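PDB 3JUR: Exo-poly-alpha-D-galacturonosidase from Thermotoga maritima, which probably hydrolyses the alpha-1,4-linked polygalacturonate chains of pectin from their ends, acting as a hyperthermoactive family 28 glycoside hydrolase. Local coordinates for residues N311-N316 / N340-D345; V355-L360 / A389-G394; S375-N380 / V400-I405; L424-V429 / E437-E442. One frame throughout, in Å; residues are numbered along the deposited sequence. Where two conformers were deposited one is given.

Contact 1 of 4, residues N311-N316 / N340-D345; sequences NVVARN and NIFFID
Asn311 and Asn340 face each other across two parallel strands, 4.8 Å between their axes, on one wall of the right-handed parallel beta-helix of family 28. Both have positive phi, a backbone shape that asparagine tolerates better than most residues. Their side chains run side by side with the amide planes turned 42° apart, and Asn340 ND2 donates to Asn311 OD1 over 3.1 Å, slightly out of both planes. Asn311 CG stands beside its own backbone N (chi1 -60°), which swings OD1 toward the neighbouring amide. Replacing Asn311 by a leucine would probably leave the ND2 of Asn340 without this acceptor and its amide freer to turn.

Beyond this pair the backbones form a regular ladder, in which Phe342 O takes the Ala314 N-H at 2.8 Å. Apolar residues fill the inward face: Ile341 CD1 reaches back to Val312 CB at 4.0 Å, and Ala314 CB rests 3.9 Å from Phe343 CD1. On the outward face, which helix 6-16 covers in part, Val312 O lies in the plane of the Phe342 ring at its edge, 3.7 Å from CD2. Arg315 pairs through NE with Glu11, while Asp345 OD1 bonds to Asn380. A water joins the two side chains, accepting from Arg315 NH1 and donating to Asp345 OD2, each at 2.8 Å.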
loop_
_atom_site.group_PDB
_atom_site.type_symbol
_atom_site.label_atom_id
_atom_site.label_comp_id
_atom_site.label_asym_id
_atom_site.label_seq_id
_atom_site.Cartn_x
_atom_site.Cartn_y
_atom_site.Cartn_z
ATOM N N ASN D 311 -8.231 -3.300 -33.386
ATOM C CA ASN D 311 -6.814 -3.657 -33.513
ATOM C C ASN D 311 -5.884 -2.452 -33.572
ATOM O O ASN D 311 -5.220 -2.185 -34.579
ATOM C CB ASN D 311 -6.593 -4.610 -34.688
ATOM C CG ASN D 311 -7.377 -5.891 -34.532
ATOM O OD1 ASN D 311 -7.465 -6.443 -33.432
ATOM N ND2 ASN D 311 -7.966 -6.366 -35.625
ATOM N N VAL D 312 -5.872 -1.716 -32.471
ATOM C CA VAL D 312 -5.006 -0.569 -32.321
ATOM C C VAL D 312 -4.077 -0.867 -31.160
ATOM O O VAL D 312 -4.536 -1.239 -30.072
ATOM C CB VAL D 312 -5.817 0.705 -32.019
ATOM C CG1 VAL D 312 -4.885 1.869 -31.695
ATOM C CG2 VAL D 312 -6.721 1.058 -33.200
ATOM N N VAL D 313 -2.776 -0.726 -31.404
ATOM C CA VAL D 313 -1.773 -0.894 -30.368
ATOM C C VAL D 313 -1.026 0.424 -30.178
ATOM O O VAL D 313 -0.444 0.966 -31.129
ATOM C CB VAL D 313 -0.756 -2.018 -30.706
ATOM C CG1 VAL D 313 0.325 -2.111 -29.635
ATOM C CG2 VAL D 313 -1.456 -3.375 -30.884
ATOM N N ALA D 314 -1.053 0.924 -28.944
ATOM C CA ALA D 314 -0.264 2.082 -28.538
ATOM C C ALA D 314 0.734 1.621 -27.483
ATOM O O ALA D 314 0.352 1.308 -26.347
ATOM C CB ALA D 314 -1.157 3.194 -27.993
ATOM N N ARG D 315 2.010 1.573 -27.864
ATOM C CA ARG D 315 3.041 1.026 -27.006
ATOM C C ARG D 315 4.212 1.984 -26.794
ATOM O O ARG D 315 4.680 2.626 -27.738
ATOM C CB ARG D 315 3.549 -0.299 -27.578
ATOM C CG ARG D 315 4.502 -1.036 -26.660
ATOM C CD ARG D 315 5.043 -2.317 -27.291
ATOM N NE ARG D 315 5.709 -2.080 -28.578
ATOM C CZ ARG D 315 6.914 -1.531 -28.734
ATOM N NH1 ARG D 315 7.627 -1.131 -27.684
ATOM N NH2 ARG D 315 7.409 -1.383 -29.953
ATOM N N ASN D 316 4.683 2.052 -25.545
ATOM C CA ASN D 316 5.885 2.807 -25.178
ATOM C C ASN D 316 5.811 4.277 -25.567
ATOM O O ASN D 316 6.751 4.834 -26.124
ATOM C CB ASN D 316 7.148 2.153 -25.770
ATOM C CG ASN D 316 8.423 2.607 -25.075
ATOM O OD1 ASN D 316 8.477 2.698 -23.850
ATOM N ND2 ASN D 316 9.452 2.902 -25.860
ATOM N N ASN D 340 -10.636 -4.291 -29.210
ATOM C CA ASN D 340 -9.247 -4.707 -29.344
ATOM C C ASN D 340 -8.320 -3.498 -29.410
ATOM O O ASN D 340 -7.593 -3.299 -30.397
ATOM C CB ASN D 340 -9.054 -5.637 -30.553
ATOM C CG ASN D 340 -9.103 -7.105 -30.179
ATOM O OD1 ASN D 340 -9.332 -7.462 -29.022
ATOM N ND2 ASN D 340 -8.859 -7.970 -31.160
ATOM N N ILE D 341 -8.392 -2.673 -28.368
ATOM C CA ILE D 341 -7.540 -1.503 -28.227
ATOM C C ILE D 341 -6.525 -1.833 -27.133
ATOM O O ILE D 341 -6.906 -2.211 -26.013
ATOM C CB ILE D 341 -8.356 -0.218 -27.849
ATOM C CG1 ILE D 341 -9.611 -0.067 -28.724
ATOM C CG2 ILE D 341 -7.464 1.048 -27.926
ATOM C CD1 ILE D 341 -9.350 0.110 -30.242
ATOM N N PHE D 342 -5.243 -1.708 -27.467
ATOM C CA PHE D 342 -4.163 -2.116 -26.582
ATOM C C PHE D 342 -3.279 -0.934 -26.228
ATOM O O PHE D 342 -2.656 -0.337 -27.099
ATOM C CB PHE D 342 -3.325 -3.229 -27.233
ATOM C CG PHE D 342 -4.088 -4.491 -27.477
ATOM C CD1 PHE D 342 -4.050 -5.527 -26.556
ATOM C CD2 PHE D 342 -4.862 -4.637 -28.623
ATOM C CE1 PHE D 342 -4.760 -6.700 -26.776
ATOM C CE2 PHE D 342 -5.589 -5.806 -28.847
ATOM C CZ PHE D 342 -5.536 -6.837 -27.928
ATOM N N PHE D 343 -3.231 -0.619 -24.938
ATOM C CA PHE D 343 -2.521 0.543 -24.414
ATOM C C PHE D 343 -1.450 0.001 -23.468
ATOM O O PHE D 343 -1.711 -0.213 -22.282
ATOM C CB PHE D 343 -3.519 1.459 -23.681
ATOM C CG PHE D 343 -3.020 2.852 -23.433
ATOM C CD1 PHE D 343 -2.871 3.757 -24.487
ATOM C CD2 PHE D 343 -2.723 3.276 -22.140
ATOM C CE1 PHE D 343 -2.410 5.063 -24.251
ATOM C CE2 PHE D 343 -2.268 4.564 -21.895
ATOM C CZ PHE D 343 -2.120 5.464 -22.950
ATOM N N ILE D 344 -0.251 -0.231 -24.010
ATOM C CA ILE D 344 0.781 -1.038 -23.347
ATOM C C ILE D 344 2.078 -0.272 -23.133
ATOM O O ILE D 344 2.562 0.394 -24.047
ATOM C CB ILE D 344 1.147 -2.295 -24.214
ATOM C CG1 ILE D 344 -0.110 -3.009 -24.741
ATOM C CG2 ILE D 344 2.078 -3.264 -23.454
ATOM C CD1 ILE D 344 -1.005 -3.599 -23.669
ATOM N N ASP D 345 2.661 -0.416 -21.943
ATOM C CA ASP D 345 3.991 0.142 -21.620
ATOM C C ASP D 345 4.064 1.665 -21.693
ATOM O O ASP D 345 5.115 2.228 -21.987
ATOM C CB ASP D 345 5.085 -0.473 -22.515
ATOM C CG ASP D 345 5.187 -1.972 -22.358
ATOM O OD1 ASP D 345 4.884 -2.482 -21.254
ATOM O OD2 ASP D 345 5.575 -2.647 -23.340
HETATM O O HOH W 1 7.562 -1.509 -24.891
#

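Contact 2 of 4, residues V355-L360 / A389-G394; sequences VIRINL and AVRIEG
Strands 357-359 and 390-393 run parallel, their axes 13° apart, with Arg391 N bonded to Ile356 O and Ile358 N to Arg391 O, both at 2.9 Å. Arg357 and Arg391 lie side by side on the outward face, their guanidinium groups stacked flat with centres 3.9 Å apart and planes at 7°. A bend at chi2 (81°) folds the Arg357 chain over, bringing NE to 3.5 Å from Arg391 CD, while Arg391 stays fully extended. Nearby carboxylates probably offset the two like charges: Arg391 NE forms a salt bridge with Glu393 OE2 at 3.1 Å, met from above the carboxylate plane, and its NH1 pairs with Glu354. Arg357 NH1 donates to a water that also lies within bonding reach of Glu393 OE2. Inward, beta-branched residues suit the strands, and Ile358 CD1 packs on Ile392 CG1 at 4.1 Å. Ile358 meets strands 372-379 and 400-406 across the interior, and Ile392 the latter, while strands 327-329 and 415-419 flank the pair in its own sheet.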
loop_
_atom_site.group_PDB
_atom_site.type_symbol
_atom_site.label_atom_id
_atom_site.label_comp_id
_atom_site.label_asym_id
_atom_site.label_seq_id
_atom_site.Cartn_x
_atom_site.Cartn_y
_atom_site.Cartn_z
ATOM N N VAL D 355 -7.088 9.697 -16.306
ATOM C CA VAL D 355 -6.007 8.924 -16.891
ATOM C C VAL D 355 -6.573 7.995 -17.964
ATOM O O VAL D 355 -6.064 7.939 -19.084
ATOM C CB VAL D 355 -5.213 8.116 -15.831
ATOM C CG1 VAL D 355 -4.110 7.294 -16.506
ATOM C CG2 VAL D 355 -4.623 9.033 -14.759
ATOM N N ILE D 356 -7.638 7.279 -17.606
ATOM C CA ILE D 356 -8.351 6.381 -18.513
ATOM C C ILE D 356 -9.833 6.785 -18.531
ATOM O O ILE D 356 -10.491 6.810 -17.492
ATOM C CB ILE D 356 -8.193 4.899 -18.087
ATOM C CG1 ILE D 356 -6.720 4.463 -18.178
ATOM C CG2 ILE D 356 -9.073 3.988 -18.940
ATOM C CD1 ILE D 356 -6.391 3.241 -17.316
ATOM N N ARG D 357 -10.336 7.107 -19.720
ATOM C CA ARG D 357 -11.700 7.562 -19.890
ATOM C C ARG D 357 -12.414 6.760 -20.968
ATOM O O ARG D 357 -11.953 6.692 -22.106
ATOM C CB ARG D 357 -11.731 9.054 -20.262
ATOM C CG ARG D 357 -13.140 9.612 -20.484
ATOM C CD ARG D 357 -13.787 9.929 -19.159
ATOM N NE ARG D 357 -15.181 10.359 -19.256
ATOM C CZ ARG D 357 -15.593 11.599 -19.509
ATOM N NH1 ARG D 357 -16.892 11.859 -19.552
ATOM N NH2 ARG D 357 -14.726 12.577 -19.732
ATOM N N ILE D 358 -13.542 6.159 -20.607
ATOM C CA ILE D 358 -14.422 5.540 -21.598
ATOM C C ILE D 358 -15.817 6.099 -21.392
ATOM O O ILE D 358 -16.396 5.970 -20.305
ATOM C CB ILE D 358 -14.423 3.994 -21.531
ATOM C CG1 ILE D 358 -12.991 3.457 -21.640
ATOM C CG2 ILE D 358 -15.317 3.403 -22.648
ATOM C CD1 ILE D 358 -12.880 1.944 -21.519
ATOM N N ASN D 359 -16.333 6.754 -22.427
ATOM C CA ASN D 359 -17.592 7.495 -22.335
ATOM C C ASN D 359 -18.542 7.149 -23.482
ATOM O O ASN D 359 -18.207 7.360 -24.665
ATOM C CB ASN D 359 -17.303 9.002 -22.314
ATOM C CG ASN D 359 -18.552 9.840 -22.094
ATOM O OD1 ASN D 359 -19.606 9.329 -21.696
ATOM N ND2 ASN D 359 -18.441 11.140 -22.356
ATOM N N LEU D 360 -19.714 6.612 -23.136
ATOM C CA LEU D 360 -20.714 6.281 -24.152
ATOM C C LEU D 360 -21.849 7.302 -24.192
ATOM O O LEU D 360 -22.901 7.042 -24.779
ATOM C CB LEU D 360 -21.259 4.857 -23.973
ATOM C CG LEU D 360 -20.475 3.697 -24.590
ATOM C CD1 LEU D 360 -19.103 3.506 -23.938
ATOM C CD2 LEU D 360 -21.303 2.414 -24.515
ATOM N N ALA D 389 -8.568 8.354 -11.984
ATOM C CA ALA D 389 -7.660 7.380 -12.585
ATOM C C ALA D 389 -8.424 6.624 -13.668
ATOM O O ALA D 389 -7.989 6.557 -14.821
ATOM C CB ALA D 389 -7.103 6.409 -11.519
ATOM N N VAL D 390 -9.568 6.062 -13.290
ATOM C CA VAL D 390 -10.406 5.293 -14.214
ATOM C C VAL D 390 -11.861 5.786 -14.144
ATOM O O VAL D 390 -12.502 5.733 -13.087
ATOM C CB VAL D 390 -10.355 3.776 -13.920
ATOM C CG1 VAL D 390 -11.213 3.002 -14.916
ATOM C CG2 VAL D 390 -8.926 3.249 -13.947
ATOM N N ARG D 391 -12.360 6.279 -15.274
ATOM C CA ARG D 391 -13.735 6.732 -15.394
ATOM C C ARG D 391 -14.370 6.040 -16.601
ATOM O O ARG D 391 -14.015 6.327 -17.749
ATOM C CB ARG D 391 -13.768 8.254 -15.544
ATOM C CG ARG D 391 -15.162 8.871 -15.510
ATOM C CD ARG D 391 -15.077 10.372 -15.743
ATOM N NE ARG D 391 -16.392 10.996 -15.735
ATOM C CZ ARG D 391 -16.617 12.306 -15.842
ATOM N NH1 ARG D 391 -15.613 13.168 -15.984
ATOM N NH2 ARG D 391 -17.864 12.754 -15.813
ATOM N N ILE D 392 -15.281 5.099 -16.331
ATOM C CA ILE D 392 -15.879 4.275 -17.389
ATOM C C ILE D 392 -17.395 4.341 -17.292
ATOM O O ILE D 392 -17.980 3.939 -16.288
ATOM C CB ILE D 392 -15.380 2.794 -17.343
ATOM C CG1 ILE D 392 -13.876 2.735 -17.624
ATOM C CG2 ILE D 392 -16.172 1.906 -18.347
ATOM C CD1 ILE D 392 -13.217 1.406 -17.258
ATOM N N GLU D 393 -18.024 4.886 -18.327
ATOM C CA GLU D 393 -19.473 5.057 -18.320
ATOM C C GLU D 393 -20.144 4.500 -19.577
ATOM O O GLU D 393 -20.001 5.044 -20.689
ATOM C CB GLU D 393 -19.836 6.527 -18.068
ATOM C CG GLU D 393 -19.457 6.971 -16.656
ATOM C CD GLU D 393 -19.436 8.480 -16.459
ATOM O OE1 GLU D 393 -20.322 8.984 -15.729
ATOM O OE2 GLU D 393 -18.542 9.159 -17.014
ATOM N N GLY D 394 -20.852 3.396 -19.385
ATOM C CA GLY D 394 -21.650 2.777 -20.441
ATOM C C GLY D 394 -23.106 3.205 -20.364
ATOM O O GLY D 394 -23.438 4.217 -19.746
HETATM O O HOH W 2 -16.925 8.566 -18.872
HETATM O O HOH W 3 -19.500 10.310 -19.217
#

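Contact 3 of 4, residues S375-N380 / V400-I405; sequences SVFVKN and VKDILI
The Phe377 ring meets the second segment obliquely: Leu404 CB lies 3.9 Å from CD1, and Asp402 OD2 stands 3.7 Å from CZ with its carboxylate plane 80° to the ring. Phe342 of the adjoining strand stacks on the same ring, so the phenylalanine is held among apolar groups beside one charged oxygen. That oxygen is gripped by Ser375, whose OG donates to the anti lone pair of Asp402 OD2 over 2.9 Å. With CG turned away from its backbone N (chi1 -167°), Asp402 lays its carboxylate beside the serine. Were Asp402 replaced by an alanine, the Ser375 hydroxyl would probably lose this acceptor and a gap would open beside the ring. On the inward face valine and isoleucine lie side by side, Ile403 CD1 touching Val376 CB at 3.6 Å. Leu404 N donates to Val376 O at 3.0 Å, one rung of a parallel ladder whose axes diverge by 2°. Strands stacked in register, with a core of valine and isoleucine, are characteristic of the right-handed parallel beta-helix.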
loop_
_atom_site.group_PDB
_atom_site.type_symbol
_atom_site.label_atom_id
_atom_site.label_comp_id
_atom_site.label_asym_id
_atom_site.label_seq_id
_atom_site.Cartn_x
_atom_site.Cartn_y
_atom_site.Cartn_z
ATOM N N SER D 375 -13.275 -5.096 -24.990
ATOM C CA SER D 375 -11.904 -5.592 -25.175
ATOM C C SER D 375 -10.860 -4.485 -25.281
ATOM O O SER D 375 -10.204 -4.313 -26.316
ATOM C CB SER D 375 -11.840 -6.541 -26.376
ATOM O OG SER D 375 -12.758 -7.594 -26.172
ATOM N N VAL D 376 -10.741 -3.718 -24.200
ATOM C CA VAL D 376 -9.733 -2.676 -24.086
ATOM C C VAL D 376 -8.755 -3.132 -23.010
ATOM O O VAL D 376 -9.163 -3.528 -21.904
ATOM C CB VAL D 376 -10.355 -1.292 -23.729
ATOM C CG1 VAL D 376 -9.275 -0.195 -23.686
ATOM C CG2 VAL D 376 -11.453 -0.913 -24.729
ATOM N N PHE D 377 -7.468 -3.102 -23.350
ATOM C CA PHE D 377 -6.426 -3.662 -22.502
ATOM C C PHE D 377 -5.347 -2.630 -22.196
ATOM O O PHE D 377 -4.713 -2.070 -23.103
ATOM C CB PHE D 377 -5.832 -4.927 -23.149
ATOM C CG PHE D 377 -6.875 -5.923 -23.581
ATOM C CD1 PHE D 377 -7.449 -6.795 -22.659
ATOM C CD2 PHE D 377 -7.310 -5.966 -24.904
ATOM C CE1 PHE D 377 -8.440 -7.706 -23.053
ATOM C CE2 PHE D 377 -8.296 -6.873 -25.309
ATOM C CZ PHE D 377 -8.861 -7.743 -24.378
ATOM N N VAL D 378 -5.185 -2.357 -20.903
ATOM C CA VAL D 378 -4.160 -1.463 -20.416
ATOM C C VAL D 378 -3.193 -2.345 -19.639
ATOM O O VAL D 378 -3.579 -3.054 -18.700
ATOM C CB VAL D 378 -4.732 -0.339 -19.510
ATOM C CG1 VAL D 378 -3.601 0.521 -18.937
ATOM C CG2 VAL D 378 -5.712 0.546 -20.274
ATOM N N LYS D 379 -1.932 -2.331 -20.040
ATOM C CA LYS D 379 -0.948 -3.146 -19.350
ATOM C C LYS D 379 0.335 -2.361 -19.190
ATOM O O LYS D 379 0.795 -1.700 -20.136
ATOM C CB LYS D 379 -0.721 -4.462 -20.103
ATOM C CG LYS D 379 0.591 -5.156 -19.794
ATOM C CD LYS D 379 0.408 -6.422 -19.025
ATOM C CE LYS D 379 0.125 -7.578 -19.947
ATOM N NZ LYS D 379 0.304 -8.878 -19.244
ATOM N N ASN D 380 0.912 -2.437 -17.996
ATOM C CA ASN D 380 2.168 -1.739 -17.682
ATOM C C ASN D 380 2.085 -0.227 -17.899
ATOM O O ASN D 380 2.982 0.381 -18.487
ATOM C CB ASN D 380 3.360 -2.350 -18.443
ATOM C CG ASN D 380 4.702 -1.971 -17.835
ATOM O OD1 ASN D 380 4.822 -1.821 -16.618
ATOM N ND2 ASN D 380 5.721 -1.814 -18.684
ATOM N N VAL D 400 -20.247 -1.218 -21.127
ATOM C CA VAL D 400 -18.844 -1.342 -21.519
ATOM C C VAL D 400 -18.351 -2.719 -21.023
ATOM O O VAL D 400 -18.527 -3.069 -19.845
ATOM C CB VAL D 400 -17.994 -0.196 -20.920
ATOM C CG1 VAL D 400 -16.532 -0.300 -21.347
ATOM C CG2 VAL D 400 -18.530 1.155 -21.360
ATOM N N LYS D 401 -17.782 -3.514 -21.926
ATOM C CA LYS D 401 -17.438 -4.901 -21.605
ATOM C C LYS D 401 -15.952 -5.176 -21.733
ATOM O O LYS D 401 -15.262 -4.561 -22.561
ATOM C CB LYS D 401 -18.208 -5.875 -22.508
ATOM C CG LYS D 401 -19.722 -5.860 -22.325
ATOM C CD LYS D 401 -20.410 -6.415 -23.570
ATOM C CE LYS D 401 -21.943 -6.404 -23.461
ATOM N NZ LYS D 401 -22.541 -5.053 -23.703
ATOM N N ASP D 402 -15.470 -6.117 -20.918
ATOM C CA ASP D 402 -14.121 -6.682 -21.065
ATOM C C ASP D 402 -13.011 -5.621 -21.066
ATOM O O ASP D 402 -12.187 -5.549 -21.983
ATOM C CB ASP D 402 -14.059 -7.559 -22.335
ATOM C CG ASP D 402 -12.810 -8.428 -22.396
ATOM O OD1 ASP D 402 -12.335 -8.903 -21.332
ATOM O OD2 ASP D 402 -12.304 -8.645 -23.523
ATOM N N ILE D 403 -12.998 -4.792 -20.029
ATOM C CA ILE D 403 -11.922 -3.840 -19.829
ATOM C C ILE D 403 -10.975 -4.440 -18.804
ATOM O O ILE D 403 -11.399 -4.803 -17.698
ATOM C CB ILE D 403 -12.422 -2.442 -19.342
ATOM C CG1 ILE D 403 -13.600 -1.932 -20.186
ATOM C CG2 ILE D 403 -11.264 -1.436 -19.320
ATOM C CD1 ILE D 403 -13.318 -1.757 -21.700
ATOM N N LEU D 404 -9.702 -4.553 -19.176
ATOM C CA LEU D 404 -8.686 -5.137 -18.302
ATOM C C LEU D 404 -7.500 -4.194 -18.129
ATOM O O LEU D 404 -6.912 -3.722 -19.115
ATOM C CB LEU D 404 -8.231 -6.510 -18.827
ATOM C CG LEU D 404 -7.216 -7.307 -17.995
ATOM C CD1 LEU D 404 -7.789 -7.704 -16.640
ATOM C CD2 LEU D 404 -6.717 -8.551 -18.750
ATOM N N ILE D 405 -7.182 -3.905 -16.867
ATOM C CA ILE D 405 -6.025 -3.103 -16.492
ATOM C C ILE D 405 -5.109 -3.969 -15.623
ATOM O O ILE D 405 -5.537 -4.510 -14.601
ATOM C CB ILE D 405 -6.445 -1.816 -15.739
ATOM C CG1 ILE D 405 -7.428 -1.007 -16.593
ATOM C CG2 ILE D 405 -5.220 -0.977 -15.379
ATOM C CD1 ILE D 405 -8.117 0.123 -15.867
#

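Contact 4 of 4, residues L424-V429 / E437-E442; sequences LGMENV and EKLYIE
Leu424 O is held twice from the opposite strand: Ile441 N donates to it over 2.8 Å, and Tyr440 CA makes a CA-H...O contact at 3.2 Å. These antiparallel strands, 178° apart, close the C-terminal end of the beta-helix, where the chain turns back along the last parallel strand. Leu424 N completes the hydrogen-bonded pair by donating to Ile441 O, also at 2.8 Å. In one of its two conformers the Tyr440 ring lies with its edge near the CA of Gly425, which has no side chain. On the buried face Met426 and Leu439 lie side by side, CB to CB 3.9 Å, and the flexible thioether continues to 4.0 Å from Leu439 CD2 at SD. Asn428, with its positive phi, and Val429 both face Phe436 in a G1 beta bulge, and Asn428 N donates to Glu437 O. Leu439 to Glu442 also pair with an antiparallel strand of a third subunit, extending the sheet across the interface. On the outward face Lys438, bent at chi3 and chi4, curls its NZ to 3.8 Å from Glu427 OE2, a long salt bridge.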
loop_
_atom_site.group_PDB
_atom_site.type_symbol
_atom_site.label_atom_id
_atom_site.label_comp_id
_atom_site.label_asym_id
_atom_site.label_seq_id
_atom_site.Cartn_x
_atom_site.Cartn_y
_atom_site.Cartn_z
ATOM N N LEU D 424 -15.331 -4.166 -15.304
ATOM C CA LEU D 424 -13.922 -3.797 -15.164
ATOM C C LEU D 424 -13.141 -4.874 -14.417
ATOM O O LEU D 424 -13.546 -5.323 -13.336
ATOM C CB LEU D 424 -13.779 -2.430 -14.459
ATOM C CG LEU D 424 -12.394 -1.868 -14.107
ATOM C CD1 LEU D 424 -11.561 -1.581 -15.351
ATOM C CD2 LEU D 424 -12.512 -0.599 -13.230
ATOM N N GLY D 425 -12.028 -5.288 -15.015
ATOM C CA GLY D 425 -11.074 -6.161 -14.349
ATOM C C GLY D 425 -9.725 -5.493 -14.164
ATOM O O GLY D 425 -9.231 -4.784 -15.062
ATOM N N MET D 426 -9.141 -5.703 -12.988
ATOM C CA MET D 426 -7.788 -5.234 -12.680
ATOM C C MET D 426 -6.986 -6.376 -12.054
ATOM O O MET D 426 -7.495 -7.103 -11.194
ATOM C CB MET D 426 -7.820 -4.018 -11.748
ATOM C CG MET D 426 -8.701 -2.868 -12.256
ATOM S SD MET D 426 -8.485 -1.303 -11.383
ATOM C CE MET D 426 -7.062 -0.644 -12.229
ATOM N N GLU D 427 -5.752 -6.553 -12.518
ATOM C CA GLU D 427 -4.865 -7.591 -12.000
ATOM C C GLU D 427 -3.490 -6.994 -11.704
ATOM O O GLU D 427 -2.907 -6.356 -12.565
ATOM C CB GLU D 427 -4.765 -8.759 -12.989
ATOM C CG GLU D 427 -6.101 -9.465 -13.241
ATOM C CD GLU D 427 -5.981 -10.762 -14.035
ATOM O OE1 GLU D 427 -4.846 -11.189 -14.349
ATOM O OE2 GLU D 427 -7.042 -11.357 -14.344
ATOM N N ASN D 428 -2.987 -7.193 -10.481
ATOM C CA ASN D 428 -1.704 -6.619 -10.052
ATOM C C ASN D 428 -1.614 -5.095 -10.312
ATOM O O ASN D 428 -0.769 -4.624 -11.092
ATOM C CB ASN D 428 -0.517 -7.387 -10.687
ATOM C CG ASN D 428 0.841 -6.881 -10.209
ATOM O OD1 ASN D 428 1.009 -6.554 -9.031
ATOM N ND2 ASN D 428 1.821 -6.811 -11.126
ATOM N N VAL D 429 -2.509 -4.340 -9.669
ATOM C CA VAL D 429 -2.552 -2.874 -9.818
ATOM C C VAL D 429 -2.337 -2.154 -8.491
ATOM O O VAL D 429 -2.748 -2.634 -7.432
ATOM C CB VAL D 429 -3.885 -2.347 -10.436
ATOM C CG1 VAL D 429 -4.069 -2.836 -11.867
ATOM C CG2 VAL D 429 -5.076 -2.741 -9.559
ATOM N N GLU D 437 -4.336 -7.337 -5.960
ATOM C CA GLU D 437 -4.000 -8.516 -6.746
ATOM C C GLU D 437 -5.090 -8.737 -7.799
ATOM O O GLU D 437 -4.779 -8.956 -8.969
ATOM C CB GLU D 437 -3.834 -9.759 -5.865
ATOM C CG GLU D 437 -3.433 -11.026 -6.647
ATOM C CD GLU D 437 -3.562 -12.312 -5.831
ATOM O OE1 GLU D 437 -3.094 -12.336 -4.670
ATOM O OE2 GLU D 437 -4.130 -13.305 -6.358
ATOM N N LYS D 438 -6.356 -8.661 -7.366
ATOM C CA LYS D 438 -7.520 -8.749 -8.251
ATOM C C LYS D 438 -8.591 -7.714 -7.902
ATOM O O LYS D 438 -8.985 -7.572 -6.744
ATOM C CB LYS D 438 -8.146 -10.145 -8.190
ATOM C CG LYS D 438 -7.420 -11.225 -8.983
ATOM C CD LYS D 438 -8.170 -12.566 -8.927
ATOM C CE LYS D 438 -9.402 -12.598 -9.833
ATOM N NZ LYS D 438 -9.074 -12.452 -11.291
ATOM N N LEU D 439 -9.059 -6.980 -8.900
ATOM C CA LEU D 439 -10.215 -6.117 -8.698
ATOM C C LEU D 439 -11.137 -6.262 -9.884
ATOM O O LEU D 439 -10.838 -5.754 -10.976
ATOM C CB LEU D 439 -9.828 -4.652 -8.459
ATOM C CG LEU D 439 -10.982 -3.660 -8.217
ATOM C CD1 LEU D 439 -10.540 -2.500 -7.346
ATOM C CD2 LEU D 439 -11.547 -3.130 -9.524
ATOM N N TYR D 440 -12.236 -6.983 -9.669
ATOM C CA TYR D 440 -13.259 -7.169 -10.699
ATOM C C TYR D 440 -14.577 -6.576 -10.237
ATOM O O TYR D 440 -15.063 -6.905 -9.160
ATOM C CB TYR D 440 -13.454 -8.647 -11.049
ATOM C CG TYR D 440 -14.613 -8.884 -11.997
ATOM C CD1 TYR D 440 -14.476 -8.654 -13.361
ATOM C CD2 TYR D 440 -15.851 -9.321 -11.526
ATOM C CE1 TYR D 440 -15.525 -8.857 -14.226
ATOM C CE2 TYR D 440 -16.911 -9.526 -12.386
ATOM C CZ TYR D 440 -16.742 -9.296 -13.734
ATOM O OH TYR D 440 -17.791 -9.503 -14.600
ATOM N N ILE D 441 -15.144 -5.692 -11.052
ATOM C CA ILE D 441 -16.433 -5.080 -10.740
ATOM C C ILE D 441 -17.326 -5.117 -11.976
ATOM O O ILE D 441 -16.891 -4.743 -13.060
ATOM C CB ILE D 441 -16.306 -3.604 -10.238
ATOM C CG1 ILE D 441 -15.456 -3.506 -8.968
ATOM C CG2 ILE D 441 -17.685 -3.025 -9.940
ATOM C CD1 ILE D 441 -14.973 -2.075 -8.644
ATOM N N GLU D 442 -18.562 -5.588 -11.808
ATOM C CA GLU D 442 -19.575 -5.480 -12.860
ATOM C C GLU D 442 -20.796 -4.752 -12.323
ATOM O O GLU D 442 -21.419 -5.193 -11.355
ATOM C CB GLU D 442 -19.967 -6.857 -13.412
ATOM C CG GLU D 442 -20.943 -6.784 -14.588
ATOM C CD GLU D 442 -21.198 -8.130 -15.256
ATOM O OE1 GLU D 442 -20.897 -8.237 -16.463
ATOM O OE2 GLU D 442 -21.703 -9.071 -14.589
#

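The four contacts lie near the C-terminal end of the beta-helix. Contacts 1, 3 and 4 follow one another along a single wall, with centres about 10 Å apart from 1 to 3 and again from 3 to 4, and about 19 Å from 1 to 4. Strands 337-349 and 372-379 are neighbours there, as are 400-406 and 422-426. Contact 2 belongs to another wall, its centre about 11 Å from that of contact 3, and the two meet through apolar side chains in the core. Along the chain contact 1 comes first, contacts 2 and 3 interleave as the coil winds between walls, and contact 4 ends the series, where the parallel stack gives way to subunit pairing in the tetramer.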